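Local coordinates for UL18 protein (Human herpesvirus 5, PDB 3D2U) that mimics a host class I MHC molecule and modulates natural killer cell activity by engaging the inhibitory receptor LILRB1, at residues I165-N168 with Y169-N173; G65-A68 with K69-I73; R198-D202 with N203-A207; G9-D12 with D13-H16. The protein carries 4 engineered substitutions. All blocks are in the same frame, centred on the assembly; numbering follows the deposited sequence.

Contact 1: I165-N168 with Y169-N173. With NAG (2-acetamido-2-deoxy-beta-D-glucopyranose), chain Q.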
loop_
_atom_site.group_PDB
_atom_site.type_symbol
_atom_site.label_atom_id
_atom_site.label_comp_id
_atom_site.label_asym_id
_atom_site.label_seq_id
_atom_site.Cartn_x
_atom_site.Cartn_y
_atom_site.Cartn_z
ATOM N N ILE A 165 15.174 -23.256 23.027
ATOM C CA ILE A 165 16.225 -22.257 22.882
ATOM C C ILE A 165 15.670 -21.022 22.168
ATOM O O ILE A 165 16.075 -19.898 22.479
ATOM C CB ILE A 165 17.509 -22.801 22.156
ATOM C CG1 ILE A 165 17.677 -22.154 20.779
ATOM C CG2 ILE A 165 17.475 -24.312 22.068
ATOM C CD1 ILE A 165 18.388 -20.816 20.811
ATOM N N GLN A 166 14.746 -21.207 21.224
ATOM C CA GLN A 166 14.176 -20.038 20.558
ATOM C C GLN A 166 13.377 -19.246 21.598
ATOM O O GLN A 166 13.440 -18.018 21.623
ATOM C CB GLN A 166 13.265 -20.428 19.373
ATOM C CG GLN A 166 13.981 -20.978 18.129
ATOM C CD GLN A 166 15.114 -20.088 17.599
ATOM O OE1 GLN A 166 16.245 -20.546 17.435
ATOM N NE2 GLN A 166 14.809 -18.826 17.320
ATOM N N ARG A 167 12.646 -19.952 22.464
ATOM C CA ARG A 167 11.835 -19.307 23.502
ATOM C C ARG A 167 12.681 -18.556 24.533
ATOM O O ARG A 167 12.293 -17.482 24.998
ATOM C CB ARG A 167 10.971 -20.338 24.246
ATOM C CG ARG A 167 10.014 -19.723 25.272
ATOM C CD ARG A 167 9.559 -20.714 26.350
ATOM N NE ARG A 167 9.015 -21.959 25.811
ATOM C CZ ARG A 167 9.670 -23.117 25.785
ATOM N NH1 ARG A 167 10.901 -23.202 26.270
ATOM N NH2 ARG A 167 9.088 -24.199 25.282
ATOM N N ASN A 168 13.829 -19.126 24.892
ATOM C CA ASN A 168 14.708 -18.508 25.881
ATOM C C ASN A 168 15.414 -17.281 25.324
ATOM O O ASN A 168 15.782 -16.383 26.071
ATOM C CB ASN A 168 15.746 -19.510 26.412
ATOM C CG ASN A 168 15.131 -20.586 27.305
ATOM O OD1 ASN A 168 14.093 -20.376 27.941
ATOM N ND2 ASN A 168 15.784 -21.741 27.366
ATOM N N TYR A 169 15.619 -17.246 24.015
ATOM C CA TYR A 169 16.246 -16.084 23.403
ATOM C C TYR A 169 15.205 -14.963 23.489
ATOM O O TYR A 169 15.515 -13.838 23.890
ATOM C CB TYR A 169 16.624 -16.380 21.939
ATOM C CG TYR A 169 16.729 -15.142 21.079
ATOM C CD1 TYR A 169 17.831 -14.282 21.170
ATOM C CD2 TYR A 169 15.691 -14.792 20.217
ATOM C CE1 TYR A 169 17.885 -13.095 20.420
ATOM C CE2 TYR A 169 15.734 -13.621 19.473
ATOM C CZ TYR A 169 16.828 -12.771 19.578
ATOM O OH TYR A 169 16.844 -11.590 18.864
ATOM N N LEU A 170 13.965 -15.289 23.133
ATOM C CA LEU A 170 12.876 -14.320 23.173
ATOM C C LEU A 170 12.653 -13.766 24.585
ATOM O O LEU A 170 12.477 -12.558 24.763
ATOM C CB LEU A 170 11.579 -14.955 22.649
ATOM C CG LEU A 170 11.492 -15.209 21.135
ATOM C CD1 LEU A 170 10.326 -16.145 20.827
ATOM C CD2 LEU A 170 11.328 -13.877 20.398
ATOM N N LYS A 171 12.663 -14.658 25.576
ATOM C CA LYS A 171 12.468 -14.296 26.983
ATOM C C LYS A 171 13.777 -13.849 27.627
ATOM O O LYS A 171 13.790 -13.199 28.675
ATOM C CB LYS A 171 11.970 -15.499 27.792
ATOM C CG LYS A 171 10.508 -15.872 27.666
ATOM C CD LYS A 171 10.175 -16.844 28.796
ATOM C CE LYS A 171 8.761 -17.403 28.716
ATOM N NZ LYS A 171 7.718 -16.345 28.777
ATOM N N GLY A 172 14.883 -14.228 27.014
ATOM C CA GLY A 172 16.152 -13.874 27.594
ATOM C C GLY A 172 16.768 -12.636 27.005
ATOM O O GLY A 172 16.379 -11.503 27.303
ATOM N N ASN A 173 17.743 -12.876 26.148
ATOM C CA ASN A 173 18.488 -11.820 25.515
ATOM C C ASN A 173 17.666 -10.817 24.762
ATOM O O ASN A 173 17.972 -9.621 24.757
ATOM C CB ASN A 173 19.521 -12.460 24.623
ATOM C CG ASN A 173 20.420 -13.350 25.407
ATOM O OD1 ASN A 173 20.065 -14.481 25.746
ATOM N ND2 ASN A 173 21.583 -12.828 25.761
HETATM C C1 NAG Q . 22.950 -14.458 24.638
HETATM C C2 NAG Q . 23.643 -15.818 24.652
HETATM C C3 NAG Q . 25.060 -15.784 25.248
HETATM C C4 NAG Q . 25.845 -14.520 24.882
HETATM C C5 NAG Q . 24.991 -13.267 25.038
HETATM C C6 NAG Q . 25.735 -12.028 24.553
HETATM C C7 NAG Q . 21.927 -17.513 24.821
HETATM C C8 NAG Q . 20.472 -17.068 24.850
HETATM N N2 NAG Q . 22.824 -16.740 25.426
HETATM O O1 NAG Q . 21.879 -14.504 23.755
HETATM O O3 NAG Q . 25.774 -16.917 24.768
HETATM O O4 NAG Q . 27.006 -14.411 25.700
HETATM O O5 NAG Q . 23.818 -13.397 24.216
HETATM O O6 NAG Q . 25.887 -11.064 25.593
HETATM O O7 NAG Q . 22.230 -18.561 24.258
#
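The last turns of helix 161-171, part of the helical wall of an MHC class I platform, bring Arg167 and Lys171 side by side one turn apart. Their chains run in the same direction and touch through methylene carbons, Arg167 CD lying 4.1 Å from Lys171 CE. The like charges stay further apart, with 6.5 Å between Arg167 NE and Lys171 NZ. The arginine bends at chi3 (-52°), and its NE makes a weak hydrogen bond to the carbonyl of Leu131. Beneath them, Lys171 N donates to Arg167 O at 2.9 Å. On another side of the helix the Tyr169 ring reaches into the peptide groove of the class I fold. Tyr169 turns its CG opposite the backbone N (chi1 156°), and the ring leads away from the preceding turn; its hydroxyl bonds to the backbone of the bound peptide and its ring meets His100 edge-to-face. Gln166, which also packs on the peptide, hydrogen-bonds through NE2 to Glu115. Its carbonyl oxygen takes Leu170 N at 3.2 Å in a fairly straight bond (164°), and Leu170 CG lies 3.5 Å from Gln166 O. Past the helix end, Asn173 ND2 is 2.4 Å from NAG C1, too short for a non-bonded contact and consistent with an unmodelled N-glycosidic link.

Contact 2: G65-A68 with K69-I73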
loop_
_atom_site.group_PDB
_atom_site.type_symbol
_atom_site.label_atom_id
_atom_site.label_comp_id
_atom_site.label_asym_id
_atom_site.label_seq_id
_atom_site.Cartn_x
_atom_site.Cartn_y
_atom_site.Cartn_z
ATOM N N GLY A 65 30.227 -8.797 16.166
ATOM C CA GLY A 65 29.523 -9.932 16.737
ATOM C C GLY A 65 28.327 -10.298 15.877
ATOM O O GLY A 65 28.217 -11.417 15.375
ATOM N N GLU A 66 27.429 -9.339 15.698
ATOM C CA GLU A 66 26.240 -9.550 14.891
ATOM C C GLU A 66 26.577 -10.105 13.507
ATOM O O GLU A 66 25.896 -10.993 12.999
ATOM C CB GLU A 66 25.483 -8.229 14.762
ATOM C CG GLU A 66 24.965 -7.703 16.081
ATOM C CD GLU A 66 24.033 -8.683 16.755
ATOM O OE1 GLU A 66 24.514 -9.500 17.564
ATOM O OE2 GLU A 66 22.816 -8.647 16.469
ATOM N N ARG A 67 27.633 -9.579 12.899
ATOM C CA ARG A 67 28.038 -10.020 11.570
ATOM C C ARG A 67 28.486 -11.485 11.566
ATOM O O ARG A 67 28.277 -12.210 10.585
ATOM C CB ARG A 67 29.169 -9.136 11.044
ATOM C CG ARG A 67 29.475 -9.359 9.582
ATOM C CD ARG A 67 30.897 -8.950 9.216
ATOM N NE ARG A 67 31.186 -9.347 7.841
ATOM C CZ ARG A 67 32.356 -9.201 7.225
ATOM N NH1 ARG A 67 33.394 -8.659 7.851
ATOM N NH2 ARG A 67 32.486 -9.597 5.965
ATOM N N ALA A 68 29.112 -11.913 12.658
ATOM C CA ALA A 68 29.570 -13.297 12.775
ATOM C C ALA A 68 28.335 -14.157 12.949
ATOM O O ALA A 68 28.253 -15.263 12.428
ATOM C CB ALA A 68 30.497 -13.457 13.976
ATOM N N LYS A 69 27.366 -13.645 13.690
ATOM C CA LYS A 69 26.145 -14.396 13.870
ATOM C C LYS A 69 25.431 -14.485 12.537
ATOM O O LYS A 69 24.904 -15.528 12.176
ATOM C CB LYS A 69 25.267 -13.728 14.910
ATOM C CG LYS A 69 25.905 -13.791 16.262
ATOM C CD LYS A 69 24.898 -13.603 17.365
ATOM C CE LYS A 69 24.362 -12.207 17.355
ATOM N NZ LYS A 69 23.833 -11.880 18.693
ATOM N N GLY A 70 25.448 -13.383 11.800
ATOM C CA GLY A 70 24.808 -13.343 10.504
ATOM C C GLY A 70 25.443 -14.313 9.531
ATOM O O GLY A 70 24.737 -15.052 8.840
ATOM N N ASP A 71 26.774 -14.308 9.464
ATOM C CA ASP A 71 27.496 -15.203 8.561
ATOM C C ASP A 71 27.054 -16.647 8.786
ATOM O O ASP A 71 26.865 -17.415 7.848
ATOM C CB ASP A 71 29.007 -15.080 8.783
ATOM C CG ASP A 71 29.588 -13.822 8.160
ATOM O OD1 ASP A 71 28.899 -13.179 7.335
ATOM O OD2 ASP A 71 30.747 -13.482 8.480
ATOM N N LEU A 72 26.867 -17.002 10.045
ATOM C CA LEU A 72 26.447 -18.343 10.395
ATOM C C LEU A 72 25.037 -18.650 9.924
ATOM O O LEU A 72 24.775 -19.694 9.319
ATOM C CB LEU A 72 26.487 -18.516 11.899
ATOM C CG LEU A 72 27.266 -19.765 12.255
ATOM C CD1 LEU A 72 28.650 -19.345 12.749
ATOM C CD2 LEU A 72 26.498 -20.568 13.296
ATOM N N ILE A 73 24.131 -17.734 10.243
ATOM C CA ILE A 73 22.732 -17.875 9.898
ATOM C C ILE A 73 22.588 -18.085 8.391
ATOM O O ILE A 73 21.810 -18.927 7.954
ATOM C CB ILE A 73 21.928 -16.627 10.367
ATOM C CG1 ILE A 73 21.835 -16.580 11.906
ATOM C CG2 ILE A 73 20.513 -16.674 9.795
ATOM C CD1 ILE A 73 22.859 -17.430 12.675
#
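Glu66 and Lys69 lie alongside each other on helix 62-88, both pointing the same way, and meet at their charged ends. A salt bridge joins Glu66 OE1 to Lys69 NZ at 2.7 Å, although the position of that oxygen is less certain than the rest. Both chains bend: Glu66 at chi2 (-59°), Lys69 at chi3 (-68°). This pair belongs to the groove-facing side of the class I alpha-1 helix, where in this complex both side chains reach the main chain of the bound peptide. Glu66 OE2 and Lys69 NZ each hydrogen-bond to that backbone. A different pairing occupies another side of the helix. Arg67 and Asp71 stand one turn apart, with Arg67 NE 4.2 Å from Asp71 OD2; the oxygen is well out of the guanidinium plane and the attraction is one of charge alone. Ser43 links the two instead, its OG bonding to Arg67 NE and to Asp71 OD1, while Tyr33 OH provides a further bond to Asp71 OD1. The backbone beneath is regular, Gly70 N reaching Glu66 O at 2.7 Å and Asp71 N reaching Arg67 O at 2.8 Å.

Contact 3: R198-D202 with N203-A207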
loop_
_atom_site.group_PDB
_atom_site.type_symbol
_atom_site.label_atom_id
_atom_site.label_comp_id
_atom_site.label_asym_id
_atom_site.label_seq_id
_atom_site.Cartn_x
_atom_site.Cartn_y
_atom_site.Cartn_z
ATOM N N ARG A 198 -7.295 24.512 0.116
ATOM C CA ARG A 198 -6.867 24.625 -1.274
ATOM C C ARG A 198 -7.979 24.164 -2.208
ATOM O O ARG A 198 -9.061 23.786 -1.756
ATOM C CB ARG A 198 -5.618 23.756 -1.496
ATOM C CG ARG A 198 -5.830 22.285 -1.120
ATOM C CD ARG A 198 -4.573 21.412 -1.287
ATOM N NE ARG A 198 -4.948 19.998 -1.284
ATOM C CZ ARG A 198 -4.111 18.991 -1.536
ATOM N NH1 ARG A 198 -2.835 19.233 -1.809
ATOM N NH2 ARG A 198 -4.558 17.738 -1.537
ATOM N N ASN A 199 -7.697 24.215 -3.507
ATOM C CA ASN A 199 -8.624 23.776 -4.552
ATOM C C ASN A 199 -10.079 24.230 -4.400
ATOM O O ASN A 199 -11.006 23.419 -4.351
ATOM C CB ASN A 199 -8.547 22.248 -4.680
ATOM C CG ASN A 199 -7.115 21.749 -4.811
ATOM O OD1 ASN A 199 -6.267 22.415 -5.409
ATOM N ND2 ASN A 199 -6.840 20.572 -4.256
ATOM N N GLN A 200 -10.236 25.537 -4.349
ATOM C CA GLN A 200 -11.562 26.119 -4.234
ATOM C C GLN A 200 -12.383 25.720 -5.453
ATOM O O GLN A 200 -11.874 25.774 -6.570
ATOM C CB GLN A 200 -11.492 27.646 -4.178
ATOM C CG GLN A 200 -12.838 28.335 -4.057
ATOM C CD GLN A 200 -13.381 28.263 -2.654
ATOM O OE1 GLN A 200 -12.663 27.932 -1.704
ATOM N NE2 GLN A 200 -14.668 28.564 -2.513
ATOM N N ASN A 201 -13.626 25.306 -5.246
ATOM C CA ASN A 201 -14.530 24.898 -6.326
ATOM C C ASN A 201 -15.891 25.408 -5.969
ATOM O O ASN A 201 -16.583 24.861 -5.109
ATOM C CB ASN A 201 -14.522 23.378 -6.528
ATOM C CG ASN A 201 -15.333 22.975 -7.748
ATOM O OD1 ASN A 201 -15.918 23.801 -8.436
ATOM N ND2 ASN A 201 -15.365 21.674 -8.011
ATOM N N ASP A 202 -16.258 26.461 -6.629
ATOM C CA ASP A 202 -17.515 27.081 -6.269
ATOM C C ASP A 202 -17.433 27.425 -4.766
ATOM O O ASP A 202 -16.473 28.055 -4.339
ATOM C CB ASP A 202 -18.715 26.183 -6.555
ATOM C CG ASP A 202 -20.006 26.958 -6.427
ATOM O OD1 ASP A 202 -19.971 28.191 -6.539
ATOM O OD2 ASP A 202 -21.065 26.335 -6.206
ATOM N N ASN A 203 -18.448 27.061 -3.982
ATOM C CA ASN A 203 -18.445 27.387 -2.554
ATOM C C ASN A 203 -17.819 26.273 -1.699
ATOM O O ASN A 203 -17.947 26.271 -0.485
ATOM C CB ASN A 203 -19.873 27.713 -2.083
ATOM C CG ASN A 203 -20.801 26.520 -2.141
ATOM O OD1 ASN A 203 -20.475 25.495 -2.730
ATOM N ND2 ASN A 203 -21.968 26.651 -1.521
ATOM N N ARG A 204 -17.159 25.343 -2.383
ATOM C CA ARG A 204 -16.510 24.180 -1.779
ATOM C C ARG A 204 -14.974 24.331 -1.796
ATOM O O ARG A 204 -14.433 25.111 -2.581
ATOM C CB ARG A 204 -16.993 22.936 -2.563
ATOM C CG ARG A 204 -16.102 21.701 -2.608
ATOM C CD ARG A 204 -16.647 20.692 -3.655
ATOM N NE ARG A 204 -17.899 20.069 -3.232
ATOM C CZ ARG A 204 -17.983 18.869 -2.667
ATOM N NH1 ARG A 204 -16.889 18.146 -2.462
ATOM N NH2 ARG A 204 -19.164 18.398 -2.290
ATOM N N ALA A 205 -14.282 23.618 -0.908
ATOM C CA ALA A 205 -12.817 23.661 -0.854
ATOM C C ALA A 205 -12.288 22.417 -0.157
ATOM O O ALA A 205 -13.063 21.606 0.351
ATOM C CB ALA A 205 -12.342 24.917 -0.120
ATOM N N GLU A 206 -10.970 22.250 -0.149
ATOM C CA GLU A 206 -10.385 21.098 0.522
ATOM C C GLU A 206 -9.443 21.554 1.623
ATOM O O GLU A 206 -8.506 22.314 1.381
ATOM C CB GLU A 206 -9.605 20.221 -0.454
ATOM C CG GLU A 206 -9.055 18.962 0.200
ATOM C CD GLU A 206 -8.380 18.043 -0.790
ATOM O OE1 GLU A 206 -7.241 18.338 -1.208
ATOM O OE2 GLU A 206 -9.004 17.032 -1.163
ATOM N N ALA A 207 -9.704 21.089 2.834
ATOM C CA ALA A 207 -8.862 21.421 3.966
ATOM C C ALA A 207 -7.856 20.282 4.119
ATOM O O ALA A 207 -8.187 19.122 3.871
ATOM C CB ALA A 207 -9.718 21.556 5.223
HETATM O O HOH W 1 -6.783 15.671 -1.772
#
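Glu206 and Arg198 face each other across the hairpin of strands 192-201 and 204-214 in the immunoglobulin C1-set domain. The two side chains run together and form a salt bridge in which Arg198 NE and Arg198 NH2 each donate to Glu206 OE1, 2.8 Å away. That oxygen sits only 6° out of the guanidinium plane, whereas the carboxylate as a whole is turned 31° against it. Arg198 CG takes the crowded position between backbone N and carbonyl carbon (chi1 56°), and the chain beyond extends alongside Glu206. Arg198 NH1 forms salt bridges to acidic side-chain atoms of a second protein chain. Main-chain bonds in both directions fix the pair, Arg198 N donating to Glu206 O and Glu206 N to Arg198 O. Between this pair and the turn the register slips by one, a beta bulge, and a type II' turn from Asn201 to Arg204 closes the hairpin. At its corner Asn203 and Asp202 run alongside each other, pointing the same way; Asp202 is held by a basic and an aromatic side chain of a different protein chain from the one that Arg198 meets. Gln200, bent at chi2, folds back over the turn, and its NE2 donates to Asp202 O at 2.6 Å.

Contact 4: G9-D12 with D13-H16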
loop_
_atom_site.group_PDB
_atom_site.type_symbol
_atom_site.label_atom_id
_atom_site.label_comp_id
_atom_site.label_asym_id
_atom_site.label_seq_id
_atom_site.Cartn_x
_atom_site.Cartn_y
_atom_site.Cartn_z
ATOM N N GLY A 9 15.256 -14.248 2.869
ATOM C CA GLY A 9 16.229 -15.062 2.159
ATOM C C GLY A 9 15.710 -15.405 0.779
ATOM O O GLY A 9 14.732 -16.142 0.637
ATOM N N ILE A 10 16.356 -14.860 -0.245
ATOM C CA ILE A 10 15.922 -15.094 -1.608
ATOM C C ILE A 10 16.780 -16.147 -2.295
ATOM O O ILE A 10 18.012 -16.120 -2.215
ATOM C CB ILE A 10 15.978 -13.795 -2.465
ATOM C CG1 ILE A 10 15.177 -12.674 -1.801
ATOM C CG2 ILE A 10 15.418 -14.064 -3.857
ATOM C CD1 ILE A 10 15.857 -12.061 -0.594
ATOM N N PHE A 11 16.119 -17.084 -2.962
ATOM C CA PHE A 11 16.809 -18.124 -3.709
ATOM C C PHE A 11 16.624 -17.773 -5.181
ATOM O O PHE A 11 15.499 -17.700 -5.645
ATOM C CB PHE A 11 16.184 -19.507 -3.441
ATOM C CG PHE A 11 16.757 -20.619 -4.305
ATOM C CD1 PHE A 11 17.766 -21.448 -3.821
ATOM C CD2 PHE A 11 16.313 -20.808 -5.617
ATOM C CE1 PHE A 11 18.329 -22.449 -4.628
ATOM C CE2 PHE A 11 16.872 -21.803 -6.428
ATOM C CZ PHE A 11 17.877 -22.622 -5.935
ATOM N N ASP A 12 17.714 -17.528 -5.903
ATOM C CA ASP A 12 17.616 -17.244 -7.335
ATOM C C ASP A 12 18.254 -18.413 -8.108
ATOM O O ASP A 12 17.670 -18.918 -9.070
ATOM C CB ASP A 12 18.313 -15.920 -7.714
ATOM C CG ASP A 12 17.498 -14.680 -7.333
ATOM O OD1 ASP A 12 16.268 -14.671 -7.540
ATOM O OD2 ASP A 12 18.096 -13.696 -6.851
ATOM N N ASP A 13 19.442 -18.834 -7.667
ATOM C CA ASP A 13 20.220 -19.941 -8.266
ATOM C C ASP A 13 20.674 -20.860 -7.161
ATOM O O ASP A 13 20.523 -20.560 -5.979
ATOM C CB ASP A 13 21.543 -19.459 -8.869
ATOM C CG ASP A 13 21.434 -19.059 -10.298
ATOM O OD1 ASP A 13 20.307 -19.007 -10.820
ATOM O OD2 ASP A 13 22.495 -18.785 -10.899
ATOM N N THR A 14 21.299 -21.958 -7.565
ATOM C CA THR A 14 21.879 -22.877 -6.606
ATOM C C THR A 14 23.132 -22.149 -6.091
ATOM O O THR A 14 23.657 -22.473 -5.038
ATOM C CB THR A 14 22.284 -24.205 -7.284
ATOM O OG1 THR A 14 22.814 -23.927 -8.586
ATOM C CG2 THR A 14 21.090 -25.144 -7.400
ATOM N N SER A 15 23.589 -21.150 -6.846
ATOM C CA SER A 15 24.767 -20.375 -6.461
ATOM C C SER A 15 24.471 -18.895 -6.222
ATOM O O SER A 15 25.383 -18.108 -5.976
ATOM C CB SER A 15 25.866 -20.508 -7.524
ATOM O OG SER A 15 25.435 -19.996 -8.773
ATOM N N HIS A 16 23.198 -18.524 -6.298
ATOM C CA HIS A 16 22.785 -17.141 -6.083
ATOM C C HIS A 16 21.645 -17.040 -5.063
ATOM O O HIS A 16 20.481 -17.313 -5.370
ATOM C CB HIS A 16 22.363 -16.495 -7.413
ATOM C CG HIS A 16 23.508 -16.223 -8.339
ATOM N ND1 HIS A 16 24.224 -17.228 -8.951
ATOM C CD2 HIS A 16 24.080 -15.059 -8.731
ATOM C CE1 HIS A 16 25.190 -16.696 -9.680
ATOM N NE2 HIS A 16 25.124 -15.381 -9.562
#
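Phe11 carries the side-chain part of this contact by placing one face of its ring against the main chain of Asp13. Asp13 O stands 3.2 Å above the ring plane, displaced toward the rim, with Phe11 CE1 as its nearest atom. Because Phe11 CG points opposite the backbone N (chi1 174°), the ring extends far enough along the chain to meet the carbonyl of the loop. At the end of the ring, Phe11 CZ comes within 4.3 Å of Thr14 CG2. A second point of closure is made by the backbone: Asp12 N donates to His16 O at 2.8 Å, approaching nearly along the direction of the C=O bond. The same oxygen also receives Asp13 N at 2.9 Å, and two donors therefore hold this one carbonyl. Next to that bond, Asp12 CB and His16 CB are 4.1 Å apart. Next outward, Ser15 OG and His16 ND1 share a hydrogen bond of 3.0 Å, which ties the imidazole to the loop. Outside the loop, Leu81 and Glu85 of helix 62-88 pack against the Phe11 ring and help to position it, while the Phe11 backbone bonds to Ser94 beside the neighbouring strand 95-104. Ile10 pairs through its backbone with Thr18. Two consecutive residues, Asp12 and Asp13, thus oppose the single residue His16, the signature of a classic beta bulge, here where strand 2-11 of the class I platform sheet turns toward strand 17-25.

In the fold
From the N terminus, contact 4 comes first and closes the short loop between strands 2-11 and 17-25 of the platform sheet. Contact 2 follows on helix 62-88, about 19 Å away between centres; Phe11 of contact 4 packs on a later part of that helix. Contact 1 ends helix 161-171, its centre about 17 Å from that of contact 2, and both reach the bound peptide. Contact 3 lies across the chain's centre from contacts 1 and 2, its centre about 53 to 57 Å from those of the other three, and closes the hairpin of the immunoglobulin domain. The four occur in series, none nesting or crossing, three in the platform and one in the C1-set domain.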